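PDB 3A2Q: 6-aminohexanoate-cyclic-dimer hydrolase from Arthrobacter sp., which hydrolyses one amide bond of the 6-aminohexanoate cyclic dimer, a by-product of nylon-6 manufacture, to give the linear dimer. Local coordinates for residues H99-F103 with I194-L199; F424-F428 with V451-A455; L438-M442 with L474-R479; F271-C277 with P387-Q392. The protein carries 1 engineered substitution. All blocks are in the same frame, centred on the assembly; numbering follows the deposited sequence.

Overall arrangement
From the N terminus, contact 1 closes first: the start of helix 102-110 meets the loop that runs from strand 185-188 to helix 202-207. Contact 4 follows, tying the start of helix 275-290 to the loop after strand 383-387. Contacts 2 and 3 then cross, because 438-442 lies in the chain between 424-428 and 451-455, while 474-479 comes after both. They share a strand pair, with Val451 O 2.8 Å from Leu438 N. Contact 2 also touches contact 4 through Thr388. Contact 1 stands apart, on the other side of the chain's centre from contacts 3 and 4. Contacts 2 and 3 contain neighbouring strands of the amidase's mixed sheet, and contact 4 includes the end of strand 383-387.

Contact 1 (H99-F103 with I194-L199); sequences HDAYF and ISPGPL
Tyr102 and Gly197 join the N-terminal end of helix 102-110 to the loop before helix 202-207, with Ala101 as the N-cap residue and an ST turn on the loop side, where Ser195 OG accepts from Gly197 N. Ser195 OG is also bonded to Asp236.

One direct hydrogen bond links the backbones, from Tyr102 N to Gly197 O at 2.9 Å. Water 2 extends it: it accepts from Phe103 N and donates to both Ser195 O and Gly197 O, so the first turn of the helix is tied to two loop carbonyls.

The aromatic packing centres on Pro198, which follows a cis peptide bond. Its CD sits over the middle of the Tyr102 ring, 3.7 Å from the centroid and 6° off the normal, a CH-pi contact. Arg233 makes a cation-pi contact with the same tyrosine. Further along, Ile194 CG2 meets the Phe103 ring at its edge, 3.7 Å from CD1; His167 packs edge-to-face with that phenylalanine.

At the other end His99 has CG between its backbone N and carbonyl carbon (chi1 68°), which turns the ring to the loop. Leu199 CG lies at the ring edge, 3.7 Å from His99 NE2, and water 1 bridges that NE2 to Leu199 N.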
loop_
_atom_site.group_PDB
_atom_site.type_symbol
_atom_site.label_atom_id
_atom_site.label_comp_id
_atom_site.label_asym_id
_atom_site.label_seq_id
_atom_site.Cartn_x
_atom_site.Cartn_y
_atom_site.Cartn_z
ATOM N N HIS A 99 -15.951 1.065 -16.604
ATOM C CA HIS A 99 -15.749 2.469 -16.254
ATOM C C HIS A 99 -14.397 2.741 -15.602
ATOM O O HIS A 99 -13.635 1.818 -15.323
ATOM C CB HIS A 99 -16.840 2.922 -15.288
ATOM C CG HIS A 99 -16.743 2.285 -13.937
ATOM N ND1 HIS A 99 -17.131 0.985 -13.698
ATOM C CD2 HIS A 99 -16.250 2.752 -12.765
ATOM C CE1 HIS A 99 -16.880 0.677 -12.437
ATOM N NE2 HIS A 99 -16.345 1.732 -11.850
ATOM N N ASP A 100 -14.120 4.022 -15.366
ATOM C CA ASP A 100 -12.890 4.454 -14.708
ATOM C C ASP A 100 -13.225 4.805 -13.260
ATOM O O ASP A 100 -14.251 5.430 -12.988
ATOM C CB ASP A 100 -12.306 5.719 -15.355
ATOM C CG ASP A 100 -11.576 5.447 -16.656
ATOM O OD1 ASP A 100 -10.963 4.369 -16.792
ATOM O OD2 ASP A 100 -11.596 6.336 -17.535
ATOM N N ALA A 101 -12.369 4.403 -12.330
ATOM C CA ALA A 101 -12.593 4.748 -10.930
ATOM C C ALA A 101 -12.204 6.216 -10.829
ATOM O O ALA A 101 -11.467 6.717 -11.676
ATOM C CB ALA A 101 -11.702 3.908 -10.026
ATOM N N TYR A 102 -12.700 6.914 -9.813
ATOM C CA TYR A 102 -12.356 8.320 -9.650
ATOM C C TYR A 102 -10.838 8.499 -9.610
ATOM O O TYR A 102 -10.305 9.440 -10.190
ATOM C CB TYR A 102 -12.976 8.873 -8.365
ATOM C CG TYR A 102 -14.483 9.009 -8.399
ATOM C CD1 TYR A 102 -15.257 8.645 -7.295
ATOM C CD2 TYR A 102 -15.138 9.528 -9.520
ATOM C CE1 TYR A 102 -16.640 8.793 -7.302
ATOM C CE2 TYR A 102 -16.530 9.682 -9.535
ATOM C CZ TYR A 102 -17.273 9.314 -8.420
ATOM O OH TYR A 102 -18.644 9.485 -8.400
ATOM N N PHE A 103 -10.147 7.595 -8.918
ATOM C CA PHE A 103 -8.692 7.658 -8.809
ATOM C C PHE A 103 -8.068 7.708 -10.202
ATOM O O PHE A 103 -7.209 8.544 -10.476
ATOM C CB PHE A 103 -8.150 6.423 -8.068
ATOM C CG PHE A 103 -6.665 6.476 -7.788
ATOM C CD1 PHE A 103 -6.188 6.984 -6.585
ATOM C CD2 PHE A 103 -5.746 6.028 -8.733
ATOM C CE1 PHE A 103 -4.816 7.047 -6.323
ATOM C CE2 PHE A 103 -4.375 6.087 -8.484
ATOM C CZ PHE A 103 -3.910 6.598 -7.276
ATOM N N ILE A 194 -8.461 9.557 0.104
ATOM C CA ILE A 194 -8.543 9.184 -1.309
ATOM C C ILE A 194 -9.775 8.347 -1.610
ATOM O O ILE A 194 -9.989 7.310 -0.992
ATOM C CB ILE A 194 -7.305 8.368 -1.745
ATOM C CG1 ILE A 194 -6.027 9.152 -1.434
ATOM C CG2 ILE A 194 -7.399 8.032 -3.236
ATOM C CD1 ILE A 194 -4.739 8.449 -1.861
ATOM N N SER A 195 -10.579 8.790 -2.570
ATOM C CA SER A 195 -11.788 8.058 -2.919
ATOM C C SER A 195 -11.529 6.769 -3.690
ATOM O O SER A 195 -10.747 6.755 -4.637
ATOM C CB SER A 195 -12.719 8.929 -3.756
ATOM O OG SER A 195 -13.847 8.177 -4.153
ATOM N N PRO A 196 -12.190 5.667 -3.283
ATOM C CA PRO A 196 -12.061 4.355 -3.929
ATOM C C PRO A 196 -13.284 4.135 -4.825
ATOM O O PRO A 196 -13.463 3.054 -5.387
ATOM C CB PRO A 196 -12.077 3.401 -2.752
ATOM C CG PRO A 196 -13.121 4.039 -1.877
ATOM C CD PRO A 196 -12.811 5.528 -1.952
ATOM N N GLY A 197 -14.122 5.165 -4.935
ATOM C CA GLY A 197 -15.336 5.078 -5.731
ATOM C C GLY A 197 -15.164 5.259 -7.229
ATOM O O GLY A 197 -14.039 5.387 -7.716
ATOM N N PRO A 198 -16.272 5.326 -7.988
ATOM C CA PRO A 198 -17.676 5.251 -7.554
ATOM C C PRO A 198 -18.157 3.914 -6.982
ATOM O O PRO A 198 -19.211 3.851 -6.345
ATOM C CB PRO A 198 -18.449 5.639 -8.815
ATOM C CG PRO A 198 -17.544 5.188 -9.920
ATOM C CD PRO A 198 -16.184 5.602 -9.434
ATOM N N LEU A 199 -17.411 2.844 -7.220
ATOM C CA LEU A 199 -17.810 1.545 -6.695
ATOM C C LEU A 199 -17.734 1.518 -5.172
ATOM O O LEU A 199 -17.024 2.315 -4.558
ATOM C CB LEU A 199 -16.908 0.435 -7.246
ATOM C CG LEU A 199 -17.150 -0.070 -8.669
ATOM C CD1 LEU A 199 -16.031 -1.019 -9.083
ATOM C CD2 LEU A 199 -18.500 -0.768 -8.724
HETATM O O HOH W 1 -15.283 2.720 -9.158
HETATM O O HOH W 2 -11.320 5.850 -7.056
#

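Contact 2 (F424-F428 with V451-A455); sequences FTVPF and VQIVA
Phe424 and Gln452 join a turn to a strand. Segment 424-428 curls into helix 427-431, with Phe428 N bonded to Thr425 O, whereas 451-455 is extended; the CA atoms of Phe428 and Val454 are the nearest pair, 8.1 Å apart, so the contact is made by side chains reaching across.

Gln452 does so with an extended chain, CG anti to the backbone N (chi1 -168°). Gln452 NE2 donates to Phe424 O at 2.9 Å, and that oxygen lies in the amide plane, although NE2 stands well above the carbonyl plane of Phe424. The other end of the amide, OE1, takes a bond from Arg176, which also binds Thr425 O; both ends of the buried amide are therefore held. Thr425 CG2 packs 3.9 Å from Gln452 OE1. Thr425 OG1 is bonded to O of Ala172, which lines the 6-aminohexanoic acid pocket.

Val454 CG2 is centred over one face of the Phe428 ring, 3.8 Å from the centroid, a CH-pi contact, and Pro427 CB is over the opposite face. Val454 CG1 reaches Phe428 CD1 at 3.6 Å.

Strand 448-455 runs between strands 435-442 and 383-387 in the sheet, bonded to both, and helix 460-473 packs on Ile453 and Ala455.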
loop_
_atom_site.group_PDB
_atom_site.type_symbol
_atom_site.label_atom_id
_atom_site.label_comp_id
_atom_site.label_asym_id
_atom_site.label_seq_id
_atom_site.Cartn_x
_atom_site.Cartn_y
_atom_site.Cartn_z
ATOM N N PHE A 424 2.614 -4.366 12.969
ATOM C CA PHE A 424 2.875 -2.946 13.226
ATOM C C PHE A 424 2.179 -1.994 12.241
ATOM O O PHE A 424 2.302 -0.771 12.363
ATOM C CB PHE A 424 4.381 -2.672 13.203
ATOM C CG PHE A 424 5.103 -3.057 14.471
ATOM C CD1 PHE A 424 4.524 -3.924 15.398
ATOM C CD2 PHE A 424 6.386 -2.581 14.717
ATOM C CE1 PHE A 424 5.214 -4.311 16.547
ATOM C CE2 PHE A 424 7.085 -2.961 15.863
ATOM C CZ PHE A 424 6.496 -3.829 16.780
ATOM N N THR A 425 1.452 -2.534 11.265
ATOM C CA THR A 425 0.764 -1.671 10.310
ATOM C C THR A 425 -0.753 -1.679 10.493
ATOM O O THR A 425 -1.409 -0.644 10.368
ATOM C CB THR A 425 1.078 -2.063 8.842
ATOM O OG1 THR A 425 0.957 -3.481 8.686
ATOM C CG2 THR A 425 2.484 -1.619 8.446
ATOM N N VAL A 426 -1.310 -2.841 10.814
ATOM C CA VAL A 426 -2.758 -2.959 10.960
ATOM C C VAL A 426 -3.432 -2.061 12.012
ATOM O O VAL A 426 -4.574 -1.639 11.820
ATOM C CB VAL A 426 -3.168 -4.447 11.181
ATOM C CG1 VAL A 426 -2.813 -4.899 12.574
ATOM C CG2 VAL A 426 -4.647 -4.621 10.911
ATOM N N PRO A 427 -2.743 -1.737 13.123
ATOM C CA PRO A 427 -3.426 -0.877 14.096
ATOM C C PRO A 427 -3.871 0.461 13.503
ATOM O O PRO A 427 -4.876 1.030 13.922
ATOM C CB PRO A 427 -2.376 -0.684 15.191
ATOM C CG PRO A 427 -1.509 -1.885 15.075
ATOM C CD PRO A 427 -1.386 -2.072 13.585
ATOM N N PHE A 428 -3.125 0.960 12.523
ATOM C CA PHE A 428 -3.443 2.248 11.926
ATOM C C PHE A 428 -4.488 2.201 10.826
ATOM O O PHE A 428 -4.987 3.241 10.396
ATOM C CB PHE A 428 -2.133 2.906 11.502
ATOM C CG PHE A 428 -1.136 2.929 12.619
ATOM C CD1 PHE A 428 -1.392 3.688 13.763
ATOM C CD2 PHE A 428 -0.056 2.053 12.627
ATOM C CE1 PHE A 428 -0.599 3.564 14.900
ATOM C CE2 PHE A 428 0.745 1.920 13.762
ATOM C CZ PHE A 428 0.471 2.676 14.903
ATOM N N VAL A 451 10.997 2.119 7.685
ATOM C CA VAL A 451 10.765 2.756 8.975
ATOM C C VAL A 451 9.414 3.461 8.824
ATOM O O VAL A 451 9.182 4.179 7.842
ATOM C CB VAL A 451 11.876 3.773 9.319
ATOM C CG1 VAL A 451 11.530 4.505 10.605
ATOM C CG2 VAL A 451 13.203 3.037 9.489
ATOM N N GLN A 452 8.523 3.230 9.782
ATOM C CA GLN A 452 7.177 3.791 9.730
ATOM C C GLN A 452 6.997 5.007 10.632
ATOM O O GLN A 452 7.503 5.045 11.755
ATOM C CB GLN A 452 6.150 2.711 10.115
ATOM C CG GLN A 452 4.696 3.096 9.819
ATOM C CD GLN A 452 3.677 2.009 10.153
ATOM O OE1 GLN A 452 2.538 2.062 9.692
ATOM N NE2 GLN A 452 4.079 1.029 10.964
ATOM N N ILE A 453 6.267 5.994 10.128
ATOM C CA ILE A 453 5.983 7.205 10.887
ATOM C C ILE A 453 4.466 7.371 10.849
ATOM O O ILE A 453 3.857 7.259 9.785
ATOM C CB ILE A 453 6.621 8.457 10.239
ATOM C CG1 ILE A 453 8.057 8.161 9.804
ATOM C CG2 ILE A 453 6.597 9.611 11.227
ATOM C CD1 ILE A 453 8.959 7.723 10.913
ATOM N N VAL A 454 3.865 7.631 12.007
ATOM C CA VAL A 454 2.417 7.799 12.111
ATOM C C VAL A 454 2.083 9.148 12.754
ATOM O O VAL A 454 2.585 9.457 13.830
ATOM C CB VAL A 454 1.792 6.701 13.001
ATOM C CG1 VAL A 454 0.270 6.794 12.944
ATOM C CG2 VAL A 454 2.279 5.318 12.557
ATOM N N ALA A 455 1.225 9.924 12.101
ATOM C CA ALA A 455 0.815 11.228 12.618
ATOM C C ALA A 455 -0.654 11.190 13.034
ATOM O O ALA A 455 -1.349 10.200 12.801
ATOM C CB ALA A 455 1.036 12.304 11.562
#

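Contact 3 (L438-M442 with L474-R479); sequences LPIGM and LPWVAR
Pro439 rests on the indole of Trp476. Its CG stands over the five-membered ring, 3.3 Å from the centroid and 3° off the normal, a close CH-pi contact. Trp476 takes the less common first torsion, with CG between backbone N and carbonyl carbon (chi1 59°); this presents the ring face to the proline. The far corner of the indole, Trp476 CH2, approaches Leu438 CD2 at 4.2 Å, while NE1 is bonded to Arg217 O. Pro439 is itself the centre of an inverse gamma turn, where the strand backbone bends.

Arg479 comes in from the end of the type I turn 476-479. Its chain is bent at chi3 (-68°), which brings the guanidinium back over the turn, with Trp476 CA over one of its faces. Arg479 NH2 lies 2.7 Å from Pro439 O, which is near the guanidinium plane. Water 3 accepts from the same NH2 and lies close to two carbonyl oxygens, Ile440 O and Leu474 O. Met442 is folded at chi2 and chi3 and runs past the arginine in the opposite direction, its CG 3.5 Å from Arg479 NE. On the other flank Ile440 CG2 meets Leu474 CD1 at 3.6 Å.

Far from the active site and the bound ligand, this contact fastens the segment that follows helix 460-473 onto the end of strand 435-442. Leu438 and Ile440 also pack on Leu470 of that helix, strand 185-188 offers Val185 to Leu438, Pro439 and Trp476, and strand 448-455 pairs with the other side of strand 435-442.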
loop_
_atom_site.group_PDB
_atom_site.type_symbol
_atom_site.label_atom_id
_atom_site.label_comp_id
_atom_site.label_asym_id
_atom_site.label_seq_id
_atom_site.Cartn_x
_atom_site.Cartn_y
_atom_site.Cartn_z
ATOM N N LEU A 438 9.141 4.652 5.042
ATOM C CA LEU A 438 10.274 5.248 4.338
ATOM C C LEU A 438 11.372 4.192 4.242
ATOM O O LEU A 438 11.664 3.514 5.224
ATOM C CB LEU A 438 10.795 6.465 5.111
ATOM C CG LEU A 438 9.770 7.574 5.371
ATOM C CD1 LEU A 438 10.423 8.702 6.174
ATOM C CD2 LEU A 438 9.239 8.097 4.048
ATOM N N PRO A 439 12.001 4.051 3.060
ATOM C CA PRO A 439 13.069 3.062 2.840
ATOM C C PRO A 439 14.418 3.480 3.425
ATOM O O PRO A 439 15.403 3.656 2.699
ATOM C CB PRO A 439 13.106 2.940 1.323
ATOM C CG PRO A 439 12.782 4.332 0.882
ATOM C CD PRO A 439 11.660 4.748 1.806
ATOM N N ILE A 440 14.454 3.614 4.745
ATOM C CA ILE A 440 15.648 4.048 5.460
ATOM C C ILE A 440 16.647 2.958 5.834
ATOM O O ILE A 440 17.845 3.228 5.955
ATOM C CB ILE A 440 15.237 4.808 6.747
ATOM C CG1 ILE A 440 14.519 6.104 6.368
ATOM C CG2 ILE A 440 16.451 5.092 7.616
ATOM C CD1 ILE A 440 13.921 6.838 7.566
ATOM N N GLY A 441 16.175 1.730 6.012
ATOM C CA GLY A 441 17.087 0.670 6.402
ATOM C C GLY A 441 17.332 -0.448 5.407
ATOM O O GLY A 441 16.649 -0.564 4.389
ATOM N N MET A 442 18.332 -1.265 5.724
ATOM C CA MET A 442 18.715 -2.424 4.923
ATOM C C MET A 442 19.156 -3.511 5.895
ATOM O O MET A 442 19.820 -3.228 6.895
ATOM C CB MET A 442 19.882 -2.086 3.984
ATOM C CG MET A 442 19.528 -1.163 2.836
ATOM S SD MET A 442 18.422 -1.929 1.638
ATOM C CE MET A 442 19.562 -3.024 0.775
ATOM N N LEU A 474 18.866 10.865 6.039
ATOM C CA LEU A 474 19.237 9.495 5.718
ATOM C C LEU A 474 18.829 9.147 4.294
ATOM O O LEU A 474 18.094 8.190 4.066
ATOM C CB LEU A 474 18.565 8.550 6.719
ATOM C CG LEU A 474 18.852 8.885 8.190
ATOM C CD1 LEU A 474 18.024 7.995 9.111
ATOM C CD2 LEU A 474 20.350 8.718 8.469
ATOM N N PRO A 475 19.319 9.916 3.308
ATOM C CA PRO A 475 18.986 9.673 1.902
ATOM C C PRO A 475 19.152 8.212 1.490
ATOM O O PRO A 475 20.104 7.542 1.901
ATOM C CB PRO A 475 19.929 10.616 1.148
ATOM C CG PRO A 475 21.065 10.800 2.070
ATOM C CD PRO A 475 20.407 10.902 3.422
ATOM N N TRP A 476 18.220 7.734 0.672
ATOM C CA TRP A 476 18.224 6.349 0.213
ATOM C C TRP A 476 18.320 6.204 -1.305
ATOM O O TRP A 476 18.584 5.119 -1.820
ATOM C CB TRP A 476 16.948 5.659 0.705
ATOM C CG TRP A 476 15.685 6.325 0.233
ATOM C CD1 TRP A 476 15.125 6.243 -1.017
ATOM C CD2 TRP A 476 14.827 7.179 0.999
ATOM N NE1 TRP A 476 13.973 6.992 -1.068
ATOM C CE2 TRP A 476 13.767 7.577 0.153
ATOM C CE3 TRP A 476 14.850 7.647 2.318
ATOM C CZ2 TRP A 476 12.737 8.425 0.586
ATOM C CZ3 TRP A 476 13.823 8.491 2.748
ATOM C CH2 TRP A 476 12.784 8.869 1.881
ATOM N N VAL A 477 18.109 7.300 -2.018
ATOM C CA VAL A 477 18.132 7.284 -3.474
ATOM C C VAL A 477 19.375 6.627 -4.097
ATOM O O VAL A 477 19.315 6.111 -5.217
ATOM C CB VAL A 477 17.975 8.723 -4.024
ATOM C CG1 VAL A 477 19.207 9.548 -3.697
ATOM C CG2 VAL A 477 17.714 8.683 -5.517
ATOM N N ALA A 478 20.491 6.637 -3.370
ATOM C CA ALA A 478 21.735 6.047 -3.863
ATOM C C ALA A 478 21.667 4.528 -3.993
ATOM O O ALA A 478 22.388 3.934 -4.798
ATOM C CB ALA A 478 22.886 6.432 -2.950
ATOM N N ARG A 479 20.798 3.899 -3.207
ATOM C CA ARG A 479 20.667 2.445 -3.234
ATOM C C ARG A 479 19.719 1.946 -4.327
ATOM O O ARG A 479 18.649 2.517 -4.548
ATOM C CB ARG A 479 20.199 1.938 -1.864
ATOM C CG ARG A 479 21.124 2.313 -0.705
ATOM C CD ARG A 479 20.792 1.521 0.562
ATOM N NE ARG A 479 19.496 1.879 1.135
ATOM C CZ ARG A 479 19.285 2.914 1.944
ATOM N NH1 ARG A 479 20.284 3.711 2.298
ATOM N NH2 ARG A 479 18.064 3.154 2.405
HETATM O O HOH W 3 18.643 5.520 4.247
#

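Contact 4 (F271-C277 with P387-Q392); sequences FALDPEC and PTVTRQ
Asp274 and Gln392 meet because of their torsions: the aspartate has CG anti to its own N (chi1 176°), while the glutamine chain is bent at chi2 (-77°), which folds its amide back to the start of helix 275-290. Asp274 is the N-cap of that helix. Asp274 OD2 accepts from Cys277 N at 3.0 Å and, weakly, from Glu276 N. Gln392 NE2 reaches Asp274 OD2 at 3.0 Å from the opposite face of the carboxylate, so the capping oxygen is gripped from both sides.

Gln392 NE2 also donates to Glu276 OE1, likewise at 3.0 Å and from above that carboxylate's plane; the two acidic groups thus share one amide nitrogen, which probably eases their mutual repulsion. Glu276 OE2 goes on to Ser444. On the backbone, Asp274 N donates to Thr390 O, a fairly straight bond (164°), with water 4 bridging Ala272 O and, weakly, Thr390 O.

Apolar contacts fill the rest. Leu273 CD1 lies against Thr390 CB at 3.6 Å and CD2 against Pro387 CG, while Cys277 CB packs on Pro387 CB. The helix N terminus is thereby fixed to the loop leaving strand 383-387. Thr390 OG1, bonded to Gln420 O of helix 416-422, approaches the Phe271 ring obliquely, 3.3 Å from CE1.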
loop_
_atom_site.group_PDB
_atom_site.type_symbol
_atom_site.label_atom_id
_atom_site.label_comp_id
_atom_site.label_asym_id
_atom_site.label_seq_id
_atom_site.Cartn_x
_atom_site.Cartn_y
_atom_site.Cartn_z
ATOM N N PHE A 271 5.779 -12.212 20.131
ATOM C CA PHE A 271 6.894 -12.555 19.254
ATOM C C PHE A 271 7.938 -11.459 19.415
ATOM O O PHE A 271 7.608 -10.344 19.805
ATOM C CB PHE A 271 6.460 -12.717 17.783
ATOM C CG PHE A 271 5.914 -11.467 17.153
ATOM C CD1 PHE A 271 6.754 -10.403 16.833
ATOM C CD2 PHE A 271 4.554 -11.355 16.885
ATOM C CE1 PHE A 271 6.244 -9.241 16.260
ATOM C CE2 PHE A 271 4.032 -10.203 16.313
ATOM C CZ PHE A 271 4.881 -9.141 16.000
ATOM N N ALA A 272 9.198 -11.779 19.138
ATOM C CA ALA A 272 10.264 -10.799 19.294
ATOM C C ALA A 272 10.472 -9.966 18.040
ATOM O O ALA A 272 10.578 -10.496 16.933
ATOM C CB ALA A 272 11.568 -11.502 19.677
ATOM N N LEU A 273 10.524 -8.653 18.214
ATOM C CA LEU A 273 10.750 -7.778 17.080
ATOM C C LEU A 273 12.164 -8.048 16.565
ATOM O O LEU A 273 13.120 -8.088 17.346
ATOM C CB LEU A 273 10.625 -6.310 17.504
ATOM C CG LEU A 273 10.999 -5.268 16.444
ATOM C CD1 LEU A 273 10.039 -5.369 15.265
ATOM C CD2 LEU A 273 10.946 -3.877 17.060
ATOM N N ASP A 274 12.287 -8.252 15.257
ATOM C CA ASP A 274 13.587 -8.493 14.640
ATOM C C ASP A 274 14.536 -7.343 14.991
ATOM O O ASP A 274 14.212 -6.180 14.773
ATOM C CB ASP A 274 13.447 -8.573 13.123
ATOM C CG ASP A 274 14.783 -8.725 12.425
ATOM O OD1 ASP A 274 15.345 -9.835 12.451
ATOM O OD2 ASP A 274 15.280 -7.729 11.861
ATOM N N PRO A 275 15.728 -7.662 15.522
ATOM C CA PRO A 275 16.728 -6.656 15.906
ATOM C C PRO A 275 17.102 -5.652 14.819
ATOM O O PRO A 275 17.314 -4.470 15.108
ATOM C CB PRO A 275 17.932 -7.500 16.334
ATOM C CG PRO A 275 17.306 -8.798 16.781
ATOM C CD PRO A 275 16.233 -9.026 15.758
ATOM N N GLU A 276 17.199 -6.114 13.576
ATOM C CA GLU A 276 17.569 -5.222 12.484
ATOM C C GLU A 276 16.439 -4.260 12.162
ATOM O O GLU A 276 16.687 -3.112 11.820
ATOM C CB GLU A 276 17.979 -6.019 11.241
ATOM C CG GLU A 276 19.122 -7.001 11.527
ATOM C CD GLU A 276 19.827 -7.498 10.279
ATOM O OE1 GLU A 276 19.190 -7.568 9.210
ATOM O OE2 GLU A 276 21.028 -7.836 10.381
ATOM N N CYS A 277 15.198 -4.729 12.269
ATOM C CA CYS A 277 14.054 -3.856 12.030
ATOM C C CYS A 277 14.027 -2.794 13.131
ATOM O O CYS A 277 13.816 -1.612 12.864
ATOM C CB CYS A 277 12.749 -4.655 12.061
ATOM S SG CYS A 277 12.529 -5.701 10.620
ATOM N N PRO A 387 9.222 0.347 13.345
ATOM C CA PRO A 387 9.532 -0.391 12.114
ATOM C C PRO A 387 8.240 -0.625 11.338
ATOM O O PRO A 387 7.180 -0.747 11.942
ATOM C CB PRO A 387 10.128 -1.704 12.634
ATOM C CG PRO A 387 10.677 -1.334 13.982
ATOM C CD PRO A 387 9.642 -0.398 14.542
ATOM N N THR A 388 8.312 -0.678 10.012
ATOM C CA THR A 388 7.101 -0.922 9.240
ATOM C C THR A 388 6.722 -2.395 9.407
ATOM O O THR A 388 5.560 -2.712 9.654
ATOM C CB THR A 388 7.299 -0.600 7.750
ATOM O OG1 THR A 388 7.726 0.757 7.613
ATOM C CG2 THR A 388 5.983 -0.773 6.986
ATOM N N VAL A 389 7.702 -3.288 9.269
ATOM C CA VAL A 389 7.454 -4.722 9.446
ATOM C C VAL A 389 8.273 -5.214 10.638
ATOM O O VAL A 389 9.219 -4.543 11.063
ATOM C CB VAL A 389 7.798 -5.534 8.174
ATOM C CG1 VAL A 389 6.946 -5.048 7.015
ATOM C CG2 VAL A 389 9.279 -5.415 7.846
ATOM N N THR A 390 7.926 -6.380 11.177
ATOM C CA THR A 390 8.615 -6.882 12.367
ATOM C C THR A 390 9.550 -8.068 12.182
ATOM O O THR A 390 10.109 -8.572 13.160
ATOM C CB THR A 390 7.601 -7.272 13.451
ATOM O OG1 THR A 390 6.990 -8.524 13.104
ATOM C CG2 THR A 390 6.516 -6.211 13.568
ATOM N N ARG A 391 9.727 -8.502 10.939
ATOM C CA ARG A 391 10.583 -9.644 10.634
ATOM C C ARG A 391 11.357 -9.454 9.342
ATOM O O ARG A 391 11.096 -8.532 8.570
ATOM C CB ARG A 391 9.727 -10.898 10.482
ATOM C CG ARG A 391 8.651 -10.743 9.412
ATOM C CD ARG A 391 8.091 -12.084 8.963
ATOM N NE ARG A 391 9.109 -12.897 8.302
ATOM C CZ ARG A 391 8.927 -14.163 7.939
ATOM N NH1 ARG A 391 7.764 -14.759 8.171
ATOM N NH2 ARG A 391 9.907 -14.832 7.345
ATOM N N GLN A 392 12.308 -10.353 9.109
ATOM C CA GLN A 392 13.102 -10.339 7.892
ATOM C C GLN A 392 12.134 -10.724 6.777
ATOM O O GLN A 392 11.101 -11.336 7.036
ATOM C CB GLN A 392 14.228 -11.372 7.991
ATOM C CG GLN A 392 15.293 -11.054 9.046
ATOM C CD GLN A 392 16.259 -9.968 8.591
ATOM O OE1 GLN A 392 16.781 -10.019 7.479
ATOM N NE2 GLN A 392 16.509 -8.991 9.456
HETATM O O HOH W 4 11.226 -11.647 14.028
HETATM O O HOH W 5 19.790 -10.356 7.637
#